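Local coordinates for protein HTH-type transcriptional repressor NemR (Escherichia coli, PDB 4YZE) that represses transcription of the nemRA-gloA operon by binding the NemR box on DNA, and takes part in the response to electrophiles and reactive chlorine species such as bleach, at residues L120-D123 against M124-A127; A167-L170 against G171-Q175; G45-Y48 against H49-S53; R12-L15 against L16-E20. The protein carries 5 engineered substitutions. One frame throughout, in Å; residues are numbered along the deposited sequence.

In the fold
All four contacts are local: contacts 2 and 4 lie inside helices, contact 1 at a helix start and contact 3 at a helix end. Contact 2 is the most buried: it lies in the middle of helix 158-179, in the TetR-type C-terminal region, where an amide nitrogen sits over a tryptophan face close to Cys108. Contact 1, about 16 Å from the chain centre, starts helix 122-148 and relies on a cap and an ion pair at the surface, beside the second subunit. Contacts 3 and 4 belong to the DNA-binding region and touch each other, Phe51 packing on Leu15 and Leu16; contact 3 is aromatic, whereas contact 4 is a regular helix with one apolar, buried side and one polar side. Contacts 2 and 3 are farthest apart.

Contact 1: L120-D123 against M124-A127; sequences LSED and MRSA
Ser121 and Met124 meet at an N-cap, the start of helix 122-148 in the TetR-type C-terminal region. Ser121 OG accepts from Met124 N at 3.1 Å and so supplies the better-angled acceptor for a first-turn amide, whose other bond, to Ser121 O, is weak. Its first torsion (chi1 66°) sets OG between the backbone N and carbonyl carbon, bent back over the first turn; serine suits the place because its hydroxyl is short enough to make this bond. OG is also hydrogen-bonded to Glu55 OE2 of helix 54-79, which ties the cap to the DNA-binding side of the molecule.

Among the backbone bonds, Arg125 N points almost straight at Ser121 O, 3.0 Å away, and Ser126 N and Ala127 N continue the pattern to Glu122 O and Asp123 O.

Apolar contact lies on the inner side. Leu120 CD2 touches Met124 SD at 4.2 Å, and both side chains pack on Phe28; the long, flexible thioether of Met124 also reaches Val59 and Leu62.

Charge occupies the outer side, where Glu122 and Arg125 form a salt bridge one turn apart. Arg125 NH1 turns to Ile178 O of the second subunit, so one guanidinium serves both the helix start and the dimer. The Glu122 chain turns at chi2 (55°) to run toward Arg125. The carboxylate meets the edge of the guanidinium, the two planes only 28° apart, and OE1 accepts from NE. In the second arm, Arg125 NH2 gives to the syn lone pair of Glu122 OE2, 2.5 Å away.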
loop_
_atom_site.group_PDB
_atom_site.type_symbol
_atom_site.label_atom_id
_atom_site.label_comp_id
_atom_site.label_asym_id
_atom_site.label_seq_id
_atom_site.Cartn_x
_atom_site.Cartn_y
_atom_site.Cartn_z
ATOM N N LEU A 120 -9.005 5.110 -12.989
ATOM C CA LEU A 120 -9.934 3.999 -13.226
ATOM C C LEU A 120 -11.393 4.453 -13.189
ATOM O O LEU A 120 -11.717 5.436 -12.526
ATOM C CB LEU A 120 -9.729 2.901 -12.181
ATOM C CG LEU A 120 -8.465 2.047 -12.290
ATOM C CD1 LEU A 120 -8.433 0.993 -11.197
ATOM C CD2 LEU A 120 -8.387 1.400 -13.671
ATOM N N SER A 121 -12.278 3.740 -13.882
ATOM C CA SER A 121 -13.706 4.040 -13.774
ATOM C C SER A 121 -14.207 3.951 -12.327
ATOM O O SER A 121 -13.657 3.204 -11.508
ATOM C CB SER A 121 -14.535 3.107 -14.653
ATOM O OG SER A 121 -14.463 1.763 -14.211
ATOM N N GLU A 122 -15.241 4.728 -12.008
ATOM C CA GLU A 122 -15.848 4.612 -10.693
ATOM C C GLU A 122 -16.298 3.170 -10.502
ATOM O O GLU A 122 -16.155 2.623 -9.406
ATOM C CB GLU A 122 -17.015 5.592 -10.509
ATOM C CG GLU A 122 -17.948 5.271 -9.329
ATOM C CD GLU A 122 -17.234 5.141 -7.960
ATOM O OE1 GLU A 122 -16.153 5.741 -7.746
ATOM O OE2 GLU A 122 -17.772 4.434 -7.079
ATOM N N ASP A 123 -16.786 2.542 -11.577
ATOM C CA ASP A 123 -17.240 1.159 -11.476
ATOM C C ASP A 123 -16.115 0.238 -10.981
ATOM O O ASP A 123 -16.355 -0.620 -10.122
ATOM C CB ASP A 123 -17.864 0.681 -12.790
ATOM C CG ASP A 123 -18.813 1.707 -13.371
ATOM O OD1 ASP A 123 -18.588 2.893 -13.080
ATOM O OD2 ASP A 123 -19.784 1.357 -14.078
ATOM N N MET A 124 -14.890 0.456 -11.466
ATOM C CA MET A 124 -13.758 -0.368 -11.029
ATOM C C MET A 124 -13.227 -0.010 -9.634
ATOM O O MET A 124 -12.959 -0.903 -8.827
ATOM C CB MET A 124 -12.624 -0.367 -12.051
ATOM C CG MET A 124 -12.954 -1.120 -13.337
ATOM S SD MET A 124 -11.480 -1.368 -14.362
ATOM C CE MET A 124 -10.594 -2.543 -13.317
ATOM N N ARG A 125 -13.064 1.282 -9.350
ATOM C CA ARG A 125 -12.662 1.707 -8.011
ATOM C C ARG A 125 -13.655 1.163 -6.982
ATOM O O ARG A 125 -13.264 0.705 -5.907
ATOM C CB ARG A 125 -12.580 3.233 -7.921
ATOM C CG ARG A 125 -12.270 3.769 -6.533
ATOM C CD ARG A 125 -12.974 5.111 -6.293
ATOM N NE ARG A 125 -14.425 4.969 -6.152
ATOM C CZ ARG A 125 -15.043 4.606 -5.026
ATOM N NH1 ARG A 125 -14.339 4.342 -3.925
ATOM N NH2 ARG A 125 -16.375 4.514 -4.991
ATOM N N SER A 126 -14.934 1.189 -7.340
ATOM C CA SER A 126 -15.990 0.724 -6.455
ATOM C C SER A 126 -15.936 -0.792 -6.268
ATOM O O SER A 126 -16.171 -1.298 -5.168
ATOM C CB SER A 126 -17.351 1.176 -6.986
ATOM O OG SER A 126 -18.428 0.536 -6.324
ATOM N N ALA A 127 -15.607 -1.513 -7.333
ATOM C CA ALA A 127 -15.385 -2.953 -7.224
ATOM C C ALA A 127 -14.256 -3.262 -6.233
ATOM O O ALA A 127 -14.332 -4.243 -5.493
ATOM C CB ALA A 127 -15.070 -3.556 -8.577
#

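Contact 2: A167-L170 against G171-Q175; sequences ALWL and GANLQ
Ala167-Leu170 and Gly171-Gln175 are successive turns of one unbroken helix, 158-179, joined by regular i to i+4 bonds. Gly171 N reaches Ala167 O at 2.9 Å, and Ala172 N and Leu174 N do the same with Leu168 O and Leu170 O. Trp169 O is gripped twice: Asn173 N approaches at 3.1 Å, and Asn173 ND2 at 2.8 Å from the opposite face of the carbonyl plane. The side-chain bond is the more bent, with an N-H...O angle of 138° and the donor well above that plane.

The same amide nitrogen lies over one face of the Trp169 indole, 3.3 Å above its plane and over its centre, nearest to Trp169 CE2. Amide and ring are inclined by 68°, so the nitrogen end comes down on the ring rather than the whole amide lying flat. The indole stands beside its own carbonyl, with CG anti to the backbone N (chi1 175°), which lets one ND2 serve both. Asparagine fits here, being short enough to fold back on its own helix.

Trp169 NE1 bonds to Thr95 OG1 and the ring stacks with Tyr91, which fixes the indole firmly. Leu170 and Leu174 pack on Val111, and Leu170 also on Leu174 of the second subunit; their branched apolar ends fill the joint between helix 109-114 and that subunit. The Trp169 side chain is about 4 Å from that of Cys108, which plays a central role in the response to reactive chlorine species, so this stretch of buried helix borders that cysteine.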
loop_
_atom_site.group_PDB
_atom_site.type_symbol
_atom_site.label_atom_id
_atom_site.label_comp_id
_atom_site.label_asym_id
_atom_site.label_seq_id
_atom_site.Cartn_x
_atom_site.Cartn_y
_atom_site.Cartn_z
ATOM N N ALA A 167 -5.206 -2.677 6.734
ATOM C CA ALA A 167 -4.279 -1.613 6.340
ATOM C C ALA A 167 -2.851 -2.107 6.537
ATOM O O ALA A 167 -1.974 -1.873 5.705
ATOM C CB ALA A 167 -4.518 -0.380 7.143
ATOM N N LEU A 168 -2.622 -2.823 7.635
ATOM C CA LEU A 168 -1.272 -3.324 7.932
ATOM C C LEU A 168 -0.788 -4.314 6.871
ATOM O O LEU A 168 0.364 -4.249 6.403
ATOM C CB LEU A 168 -1.266 -4.000 9.306
ATOM C CG LEU A 168 -0.023 -4.118 10.192
ATOM C CD1 LEU A 168 -0.054 -5.412 11.006
ATOM C CD2 LEU A 168 1.273 -3.995 9.462
ATOM N N TRP A 169 -1.661 -5.254 6.531
ATOM C CA TRP A 169 -1.391 -6.255 5.501
ATOM C C TRP A 169 -1.067 -5.603 4.151
ATOM O O TRP A 169 -0.146 -6.022 3.448
ATOM C CB TRP A 169 -2.640 -7.139 5.370
ATOM C CG TRP A 169 -2.610 -8.157 4.269
ATOM C CD1 TRP A 169 -2.162 -9.445 4.353
ATOM C CD2 TRP A 169 -3.089 -7.986 2.922
ATOM N NE1 TRP A 169 -2.318 -10.079 3.140
ATOM C CE2 TRP A 169 -2.881 -9.206 2.246
ATOM C CE3 TRP A 169 -3.673 -6.922 2.226
ATOM C CZ2 TRP A 169 -3.232 -9.390 0.895
ATOM C CZ3 TRP A 169 -4.017 -7.106 0.886
ATOM C CH2 TRP A 169 -3.794 -8.333 0.238
ATOM N N LEU A 170 -1.831 -4.570 3.810
ATOM C CA LEU A 170 -1.680 -3.835 2.554
ATOM C C LEU A 170 -0.336 -3.119 2.539
ATOM O O LEU A 170 0.449 -3.241 1.580
ATOM C CB LEU A 170 -2.865 -2.833 2.409
ATOM C CG LEU A 170 -3.757 -2.850 1.165
ATOM C CD1 LEU A 170 -4.759 -1.702 1.213
ATOM C CD2 LEU A 170 -2.947 -2.763 -0.120
ATOM N N GLY A 171 -0.030 -2.404 3.618
ATOM C CA GLY A 171 1.196 -1.612 3.648
ATOM C C GLY A 171 2.430 -2.503 3.700
ATOM O O GLY A 171 3.490 -2.197 3.126
ATOM N N ALA A 172 2.298 -3.639 4.363
ATOM C CA ALA A 172 3.460 -4.504 4.518
ATOM C C ALA A 172 3.783 -5.147 3.187
ATOM O O ALA A 172 4.954 -5.324 2.851
ATOM C CB ALA A 172 3.231 -5.586 5.608
ATOM N N ASN A 173 2.734 -5.535 2.463
ATOM C CA ASN A 173 2.887 -6.075 1.110
ATOM C C ASN A 173 3.545 -5.083 0.161
ATOM O O ASN A 173 4.437 -5.438 -0.615
ATOM C CB ASN A 173 1.529 -6.542 0.553
ATOM C CG ASN A 173 1.228 -7.996 0.925
ATOM O OD1 ASN A 173 1.918 -8.911 0.464
ATOM N ND2 ASN A 173 0.214 -8.213 1.774
ATOM N N LEU A 174 3.097 -3.839 0.240
ATOM C CA LEU A 174 3.616 -2.778 -0.601
ATOM C C LEU A 174 5.096 -2.669 -0.344
ATOM O O LEU A 174 5.924 -2.709 -1.260
ATOM C CB LEU A 174 2.948 -1.450 -0.243
ATOM C CG LEU A 174 2.041 -0.829 -1.299
ATOM C CD1 LEU A 174 1.758 0.632 -0.986
ATOM C CD2 LEU A 174 2.673 -0.961 -2.646
ATOM N N GLN A 175 5.419 -2.559 0.932
ATOM C CA GLN A 175 6.790 -2.427 1.365
ATOM C C GLN A 175 7.630 -3.656 1.056
ATOM O O GLN A 175 8.818 -3.530 0.772
ATOM C CB GLN A 175 6.799 -2.184 2.864
ATOM C CG GLN A 175 8.099 -1.669 3.363
ATOM C CD GLN A 175 7.966 -1.090 4.733
ATOM O OE1 GLN A 175 6.861 -0.989 5.275
ATOM N NE2 GLN A 175 9.090 -0.707 5.316
#

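Contact 3: G45-Y48 against H49-S53; sequences GSFY and HYFRS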
loop_
_atom_site.group_PDB
_atom_site.type_symbol
_atom_site.label_atom_id
_atom_site.label_comp_id
_atom_site.label_asym_id
_atom_site.label_seq_id
_atom_site.Cartn_x
_atom_site.Cartn_y
_atom_site.Cartn_z
ATOM N N GLY A 45 -14.729 -10.074 -31.988
ATOM C CA GLY A 45 -16.182 -10.066 -31.975
ATOM C C GLY A 45 -16.752 -10.850 -30.805
ATOM O O GLY A 45 -17.804 -10.496 -30.264
ATOM N N SER A 46 -16.054 -11.917 -30.417
ATOM C CA SER A 46 -16.451 -12.713 -29.267
ATOM C C SER A 46 -16.310 -11.919 -27.980
ATOM O O SER A 46 -17.180 -11.987 -27.102
ATOM C CB SER A 46 -15.633 -13.997 -29.187
ATOM O OG SER A 46 -15.942 -14.847 -30.267
ATOM N N PHE A 47 -15.218 -11.170 -27.862
ATOM C CA PHE A 47 -15.013 -10.334 -26.690
ATOM C C PHE A 47 -16.178 -9.368 -26.545
ATOM O O PHE A 47 -16.774 -9.237 -25.470
ATOM C CB PHE A 47 -13.702 -9.551 -26.785
ATOM C CG PHE A 47 -13.532 -8.529 -25.688
ATOM C CD1 PHE A 47 -13.087 -8.911 -24.423
ATOM C CD2 PHE A 47 -13.838 -7.188 -25.909
ATOM C CE1 PHE A 47 -12.946 -7.967 -23.397
ATOM C CE2 PHE A 47 -13.702 -6.242 -24.900
ATOM C CZ PHE A 47 -13.255 -6.632 -23.636
ATOM N N TYR A 48 -16.502 -8.699 -27.643
ATOM C CA TYR A 48 -17.545 -7.691 -27.639
ATOM C C TYR A 48 -18.943 -8.300 -27.492
ATOM O O TYR A 48 -19.904 -7.592 -27.195
ATOM C CB TYR A 48 -17.419 -6.792 -28.880
ATOM C CG TYR A 48 -16.379 -5.707 -28.691
ATOM C CD1 TYR A 48 -16.479 -4.809 -27.626
ATOM C CD2 TYR A 48 -15.299 -5.584 -29.555
ATOM C CE1 TYR A 48 -15.535 -3.816 -27.430
ATOM C CE2 TYR A 48 -14.350 -4.585 -29.372
ATOM C CZ TYR A 48 -14.474 -3.707 -28.303
ATOM O OH TYR A 48 -13.542 -2.713 -28.094
ATOM N N HIS A 49 -19.042 -9.615 -27.686
ATOM C CA HIS A 49 -20.266 -10.358 -27.385
ATOM C C HIS A 49 -20.462 -10.532 -25.866
ATOM O O HIS A 49 -21.589 -10.560 -25.368
ATOM C CB HIS A 49 -20.247 -11.725 -28.087
ATOM C CG HIS A 49 -21.300 -12.675 -27.600
ATOM N ND1 HIS A 49 -21.000 -13.814 -26.881
ATOM C CD2 HIS A 49 -22.648 -12.654 -27.723
ATOM C CE1 HIS A 49 -22.118 -14.452 -26.583
ATOM N NE2 HIS A 49 -23.133 -13.769 -27.082
ATOM N N TYR A 50 -19.360 -10.649 -25.133
ATOM C CA TYR A 50 -19.435 -10.871 -23.691
ATOM C C TYR A 50 -19.368 -9.574 -22.904
ATOM O O TYR A 50 -20.023 -9.423 -21.875
ATOM C CB TYR A 50 -18.325 -11.816 -23.229
ATOM C CG TYR A 50 -18.477 -13.216 -23.764
ATOM C CD1 TYR A 50 -19.616 -13.959 -23.490
ATOM C CD2 TYR A 50 -17.488 -13.797 -24.541
ATOM C CE1 TYR A 50 -19.768 -15.238 -23.981
ATOM C CE2 TYR A 50 -17.629 -15.080 -25.031
ATOM C CZ TYR A 50 -18.773 -15.792 -24.750
ATOM O OH TYR A 50 -18.924 -17.065 -25.235
ATOM N N PHE A 51 -18.568 -8.639 -23.392
ATOM C CA PHE A 51 -18.300 -7.427 -22.643
ATOM C C PHE A 51 -18.457 -6.220 -23.543
ATOM O O PHE A 51 -17.922 -6.195 -24.652
ATOM C CB PHE A 51 -16.889 -7.484 -22.048
ATOM C CG PHE A 51 -16.647 -8.698 -21.198
ATOM C CD1 PHE A 51 -17.122 -8.752 -19.894
ATOM C CD2 PHE A 51 -15.951 -9.782 -21.698
ATOM C CE1 PHE A 51 -16.907 -9.867 -19.107
ATOM C CE2 PHE A 51 -15.729 -10.904 -20.915
ATOM C CZ PHE A 51 -16.204 -10.943 -19.622
ATOM N N ARG A 52 -19.203 -5.234 -23.055
ATOM C CA ARG A 52 -19.443 -3.986 -23.773
ATOM C C ARG A 52 -18.138 -3.279 -24.113
ATOM O O ARG A 52 -17.999 -2.693 -25.192
ATOM C CB ARG A 52 -20.347 -3.065 -22.942
ATOM C CG ARG A 52 -19.893 -1.608 -22.879
ATOM C CD ARG A 52 -20.853 -0.750 -22.065
ATOM N NE ARG A 52 -21.076 -1.307 -20.735
ATOM C CZ ARG A 52 -20.502 -0.864 -19.618
ATOM N NH1 ARG A 52 -19.659 0.160 -19.654
ATOM N NH2 ARG A 52 -20.780 -1.447 -18.461
ATOM N N SER A 53 -17.175 -3.358 -23.200
ATOM C CA SER A 53 -15.923 -2.630 -23.358
ATOM C C SER A 53 -14.835 -3.143 -22.428
ATOM O O SER A 53 -15.062 -4.049 -21.617
ATOM C CB SER A 53 -16.139 -1.152 -23.061
ATOM O OG SER A 53 -16.493 -0.974 -21.699
#
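This is a helix-end contact in the DNA-binding domain: helix 44-50, the second helix of the helix-turn-helix, runs out and the chain turns toward helix 54-79. Phe47 O accepts two backbone bonds, from Phe51 N at 2.8 Å, almost in line with the carbonyl, and from Tyr50 N at 3.0 Å, well above the carbonyl plane. Tyr50 N is shared between Phe47 O and Ser46 O, and His49 N makes only weak bonds, to Gly45 O and Ser46 O, as the last turn loses its regularity. Phe51 is the first residue to leave helical angles.

Phe47 and Phe51 carry the buried side. Their rings form an oblique pair, 5.7 Å between centroids and with planes 39° apart, and touch at Phe47 CE1 and Phe51 CD2 (3.9 Å), while Phe51 CB sits over one face of Phe47. With CG anti to its backbone N (chi1 172°), Phe47 extends beside its own carbonyl toward the outgoing chain. Large, flat, apolar rings suit this inner side: Phe47 packs on Leu33 and Leu37 of helix 33-40, and Phe51 on Leu16 and edge-to-face with Phe57.

Tyr48 takes the exposed side. The backbone of the turn meets the edge of its ring, Arg52 O lying 3.5 Å from Tyr48 CE1, and Tyr48 CA makes a CA-H...O contact with Phe51 O. A broad ring suits this place, alongside the turning chain. Arg52 pairs with Glu55, and Ser53 OG caps Ala56 N to begin the next helix. The arrangement closes the recognition helix of the TetR-type helix-turn-helix and leads into the helix that joins it to the rest of the subunit.

Contact 4: R12-L15 against L16-E20; sequences REHL and LATGE
Arg12 and Leu16 meet along helix 10-26, the first helix of the TetR-type DNA-binding domain, whose two sides differ sharply. On the tight inner side Leu16 CG rests on Arg12 O at 3.3 Å, and Leu16 CD1 lies 3.4 Å from Arg12 NH1, the arginine chain reaching past it extended from CG to NE. Branched, apolar leucines suit this side: Leu16 packs on Phe57 and Ala60, and Leu15 on Phe47, Tyr50 and Leu36. Regular backbone bonds, such as Leu16 N to Arg12 O and Gly19 N to Leu15 O, hold the turns together.

The looser side carries Glu13 and His14, both exposed. Glu13 forms a salt bridge with Arg64 of helix 54-79, a charged link at the margin of the packed face. His14 NE2 has a weak bond to Ala40 O, and the Thr18 hydroxyl sits over one face of the imidazole, 3.7 Å above its plane and toward the rim. Threonine fits the junction, its side chain packing against helix 33-40 while its hydroxyl turns back to the chain. With OG1 beside the backbone N (chi1 -48°), Thr18 OG1 donates to His14 O at 2.7 Å, from the face of the carbonyl plane opposite to that of Thr18 N.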
loop_
_atom_site.group_PDB
_atom_site.type_symbol
_atom_site.label_atom_id
_atom_site.label_comp_id
_atom_site.label_asym_id
_atom_site.label_seq_id
_atom_site.Cartn_x
_atom_site.Cartn_y
_atom_site.Cartn_z
ATOM N N ARG A 12 -15.888 -17.047 -21.539
ATOM C CA ARG A 12 -16.004 -15.920 -20.625
ATOM C C ARG A 12 -14.985 -15.989 -19.483
ATOM O O ARG A 12 -14.273 -15.015 -19.234
ATOM C CB ARG A 12 -17.420 -15.846 -20.061
ATOM C CG ARG A 12 -17.868 -14.442 -19.745
ATOM C CD ARG A 12 -19.240 -14.429 -19.101
ATOM N NE ARG A 12 -19.539 -13.131 -18.507
ATOM C CZ ARG A 12 -19.140 -12.761 -17.291
ATOM N NH1 ARG A 12 -18.417 -13.589 -16.545
ATOM N NH2 ARG A 12 -19.460 -11.561 -16.819
ATOM N N GLU A 13 -14.907 -17.131 -18.801
ATOM C CA GLU A 13 -13.930 -17.298 -17.722
ATOM C C GLU A 13 -12.505 -17.201 -18.262
ATOM O O GLU A 13 -11.616 -16.648 -17.610
ATOM C CB GLU A 13 -14.119 -18.638 -17.001
ATOM C CG GLU A 13 -15.317 -18.695 -16.064
ATOM C CD GLU A 13 -15.141 -17.836 -14.817
ATOM O OE1 GLU A 13 -14.070 -17.924 -14.173
ATOM O OE2 GLU A 13 -16.077 -17.077 -14.482
ATOM N N HIS A 14 -12.295 -17.735 -19.460
ATOM C CA HIS A 14 -10.974 -17.696 -20.066
ATOM C C HIS A 14 -10.490 -16.263 -20.262
ATOM O O HIS A 14 -9.354 -15.950 -19.912
ATOM C CB HIS A 14 -10.946 -18.447 -21.392
ATOM C CG HIS A 14 -9.577 -18.567 -21.976
ATOM N ND1 HIS A 14 -8.468 -18.894 -21.215
ATOM C CD2 HIS A 14 -9.121 -18.390 -23.236
ATOM C CE1 HIS A 14 -7.402 -18.918 -21.981
ATOM N NE2 HIS A 14 -7.767 -18.617 -23.220
ATOM N N LEU A 15 -11.346 -15.403 -20.815
ATOM C CA LEU A 15 -11.008 -13.988 -20.973
ATOM C C LEU A 15 -10.710 -13.327 -19.615
ATOM O O LEU A 15 -9.713 -12.616 -19.456
ATOM C CB LEU A 15 -12.143 -13.241 -21.677
ATOM C CG LEU A 15 -12.307 -13.440 -23.188
ATOM C CD1 LEU A 15 -13.641 -12.894 -23.665
ATOM C CD2 LEU A 15 -11.167 -12.792 -23.958
ATOM N N LEU A 16 -11.575 -13.567 -18.638
ATOM C CA LEU A 16 -11.404 -12.957 -17.324
ATOM C C LEU A 16 -10.078 -13.384 -16.699
ATOM O O LEU A 16 -9.324 -12.548 -16.198
ATOM C CB LEU A 16 -12.584 -13.299 -16.419
ATOM C CG LEU A 16 -13.905 -12.694 -16.900
ATOM C CD1 LEU A 16 -15.088 -13.278 -16.137
ATOM C CD2 LEU A 16 -13.894 -11.162 -16.777
ATOM N N ALA A 17 -9.778 -14.680 -16.787
ATOM C CA ALA A 17 -8.552 -15.240 -16.212
ATOM C C ALA A 17 -7.312 -14.643 -16.859
ATOM O O ALA A 17 -6.371 -14.234 -16.171
ATOM C CB ALA A 17 -8.543 -16.758 -16.343
ATOM N N THR A 18 -7.318 -14.611 -18.188
ATOM C CA THR A 18 -6.218 -14.023 -18.946
ATOM C C THR A 18 -6.037 -12.562 -18.547
ATOM O O THR A 18 -4.915 -12.121 -18.293
ATOM C CB THR A 18 -6.486 -14.096 -20.447
ATOM O OG1 THR A 18 -6.900 -15.425 -20.793
ATOM C CG2 THR A 18 -5.234 -13.726 -21.230
ATOM N N GLY A 19 -7.146 -11.822 -18.481
ATOM C CA GLY A 19 -7.109 -10.421 -18.101
ATOM C C GLY A 19 -6.501 -10.210 -16.729
ATOM O O GLY A 19 -5.758 -9.249 -16.515
ATOM N N GLU A 20 -6.813 -11.106 -15.796
ATOM C CA GLU A 20 -6.262 -10.986 -14.449
ATOM C C GLU A 20 -4.745 -11.171 -14.470
ATOM O O GLU A 20 -4.016 -10.336 -13.932
ATOM C CB GLU A 20 -6.944 -11.953 -13.471
ATOM C CG GLU A 20 -6.356 -11.913 -12.055
ATOM C CD GLU A 20 -7.245 -12.558 -11.013
ATOM O OE1 GLU A 20 -6.779 -12.712 -9.864
ATOM O OE2 GLU A 20 -8.409 -12.897 -11.328
#